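Local atomic coordinates of 3-carboxy-cis,cis-muconate cycloisomerase (Acinetobacter calcoaceticus, PDB entry 1Q5N), a protein that belongs to the aspartase/fumarase superfamily of largely helical enzymes and assembles from four chains. Residues R15-I20 / I334-A339. Residues are numbered along the deposited sequence; the frame is centred on the assembly and turned at random.
Sequences RDVTEI and IFQLTA
The carboxamide of Gln336 lies beside Thr18, and the two side chains cross at about a right angle. The end of the amide lies against the CB, CG2 and OG1 side of Thr18, with the hydroxyl nearest, OG1 to NE2 at 2.9 Å. The amide is probably modelled turned over, so the distance alone does not settle the interaction. Thr18 OG1 is also hydrogen-bonded to the carbonyl of Gln14, one turn earlier. The other flat group, the ring of Phe335, meets the ring of Phe21 with planes about 30° apart; toward Val17 this residue offers its CB instead, 4.0 Å from Val17 CG1.

Val17 is the apolar centre of the contact, its two methyls dividing the work. CG1, anti to the backbone N (chi1 170°), rests near the backbone of Phe335, 3.8 Å from its O. CG2 packs on Ala339, with 3.5 Å to CB, a close methyl-to-methyl approach. Behind this surface, Thr338 OG1 donates to Ile334 O at 2.8 Å, reaching it from the face opposite the backbone N of Thr338; the same hydroxyl is also hydrogen-bonded to Thr248 OG1.

The axes of the two short segments run nearly antiparallel, at 169°, and approach to 8.9 Å; Val17 and Gln336 have the nearest CA atoms, 5.9 Å apart. Helix 15-20 thus lies against helix 323-351, part of the long-helix core of this fold: Phe335 reaches helices 110-146 and 235-261, Ile334 packs on helices 290-311 and 235-261, and Tyr13 borders Thr18 and Gln336.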
loop_
_atom_site.group_PDB
_atom_site.type_symbol
_atom_site.label_atom_id
_atom_site.label_comp_id
_atom_site.label_asym_id
_atom_site.label_seq_id
_atom_site.Cartn_x
_atom_site.Cartn_y
_atom_site.Cartn_z
ATOM N N ARG A 15 9.761 15.542 -18.635
ATOM C CA ARG A 15 9.769 16.999 -18.611
ATOM C C ARG A 15 8.429 17.756 -18.804
ATOM O O ARG A 15 8.092 18.585 -17.991
ATOM C CB ARG A 15 10.804 17.501 -19.611
ATOM C CG ARG A 15 11.397 18.813 -19.228
ATOM C CD ARG A 15 11.807 19.541 -20.497
ATOM N NE ARG A 15 13.251 19.464 -20.746
ATOM C CZ ARG A 15 13.835 19.748 -21.919
ATOM N NH1 ARG A 15 13.091 20.117 -22.972
ATOM N NH2 ARG A 15 15.166 19.697 -22.035
ATOM N N ASP A 16 7.664 17.472 -19.849
ATOM C CA ASP A 16 6.391 18.164 -20.068
ATOM C C ASP A 16 5.316 17.905 -18.977
ATOM O O ASP A 16 4.630 18.832 -18.521
ATOM C CB ASP A 16 5.834 17.808 -21.463
ATOM C CG ASP A 16 6.892 17.995 -22.587
ATOM O OD1 ASP A 16 7.534 19.079 -22.658
ATOM O OD2 ASP A 16 7.094 17.039 -23.393
ATOM N N VAL A 17 5.180 16.659 -18.527
ATOM C CA VAL A 17 4.202 16.367 -17.503
ATOM C C VAL A 17 4.635 17.025 -16.177
ATOM O O VAL A 17 3.813 17.493 -15.440
ATOM C CB VAL A 17 3.977 14.831 -17.405
ATOM C CG1 VAL A 17 3.126 14.464 -16.172
ATOM C CG2 VAL A 17 3.309 14.354 -18.701
ATOM N N THR A 18 5.926 17.082 -15.891
ATOM C CA THR A 18 6.409 17.752 -14.685
ATOM C C THR A 18 6.072 19.273 -14.707
ATOM O O THR A 18 5.776 19.888 -13.669
ATOM C CB THR A 18 7.953 17.559 -14.548
ATOM O OG1 THR A 18 8.191 16.196 -14.229
ATOM C CG2 THR A 18 8.548 18.392 -13.422
ATOM N N GLU A 19 6.132 19.870 -15.896
ATOM C CA GLU A 19 5.826 21.284 -16.042
ATOM C C GLU A 19 4.335 21.507 -15.805
ATOM O O GLU A 19 3.963 22.480 -15.159
ATOM C CB GLU A 19 6.201 21.766 -17.445
ATOM C CG GLU A 19 6.913 23.124 -17.452
ATOM C CD GLU A 19 7.403 23.505 -18.865
ATOM O OE1 GLU A 19 8.355 22.825 -19.404
ATOM O OE2 GLU A 19 6.811 24.490 -19.423
ATOM N N ILE A 20 3.484 20.616 -16.325
ATOM C CA ILE A 20 2.059 20.785 -16.122
ATOM C C ILE A 20 1.690 20.808 -14.630
ATOM O O ILE A 20 0.744 21.505 -14.241
ATOM C CB ILE A 20 1.249 19.679 -16.867
ATOM C CG1 ILE A 20 1.256 19.984 -18.369
ATOM C CG2 ILE A 20 -0.206 19.613 -16.382
ATOM C CD1 ILE A 20 0.764 18.821 -19.205
ATOM N N ILE A 334 1.795 10.180 -9.585
ATOM C CA ILE A 334 1.415 9.039 -10.433
ATOM C C ILE A 334 1.567 9.412 -11.917
ATOM O O ILE A 334 2.168 8.666 -12.682
ATOM C CB ILE A 334 -0.033 8.584 -10.115
ATOM C CG1 ILE A 334 -0.074 8.192 -8.650
ATOM C CG2 ILE A 334 -0.491 7.437 -11.065
ATOM C CD1 ILE A 334 -1.327 7.580 -8.171
ATOM N N PHE A 335 1.032 10.565 -12.328
ATOM C CA PHE A 335 1.204 11.030 -13.707
ATOM C C PHE A 335 2.690 11.176 -14.104
ATOM O O PHE A 335 3.131 10.751 -15.174
ATOM C CB PHE A 335 0.561 12.406 -13.884
ATOM C CG PHE A 335 -0.810 12.360 -14.484
ATOM C CD1 PHE A 335 -0.968 12.066 -15.846
ATOM C CD2 PHE A 335 -1.941 12.682 -13.695
ATOM C CE1 PHE A 335 -2.226 12.091 -16.450
ATOM C CE2 PHE A 335 -3.208 12.716 -14.258
ATOM C CZ PHE A 335 -3.367 12.431 -15.649
ATOM N N GLN A 336 3.454 11.827 -13.249
ATOM C CA GLN A 336 4.862 12.036 -13.529
ATOM C C GLN A 336 5.690 10.759 -13.660
ATOM O O GLN A 336 6.568 10.697 -14.531
ATOM C CB GLN A 336 5.473 12.941 -12.469
ATOM C CG GLN A 336 5.245 14.396 -12.765
ATOM C CD GLN A 336 5.701 15.257 -11.605
ATOM O OE1 GLN A 336 4.991 15.384 -10.616
ATOM N NE2 GLN A 336 6.892 15.814 -11.702
ATOM N N LEU A 337 5.420 9.745 -12.823
ATOM C CA LEU A 337 6.143 8.470 -12.892
ATOM C C LEU A 337 5.714 7.674 -14.120
ATOM O O LEU A 337 6.556 6.994 -14.751
ATOM C CB LEU A 337 5.926 7.621 -11.619
ATOM C CG LEU A 337 6.631 8.190 -10.382
ATOM C CD1 LEU A 337 6.071 7.647 -9.110
ATOM C CD2 LEU A 337 8.104 7.876 -10.480
ATOM N N THR A 338 4.425 7.749 -14.464
ATOM C CA THR A 338 3.911 7.014 -15.611
ATOM C C THR A 338 4.478 7.585 -16.931
ATOM O O THR A 338 4.927 6.827 -17.816
ATOM C CB THR A 338 2.360 7.073 -15.662
ATOM O OG1 THR A 338 1.818 6.499 -14.477
ATOM C CG2 THR A 338 1.821 6.317 -16.900
ATOM N N ALA A 339 4.450 8.916 -17.067
ATOM C CA ALA A 339 4.959 9.581 -18.274
ATOM C C ALA A 339 6.478 9.324 -18.319
ATOM O O ALA A 339 7.038 9.054 -19.386
ATOM C CB ALA A 339 4.642 11.116 -18.222
#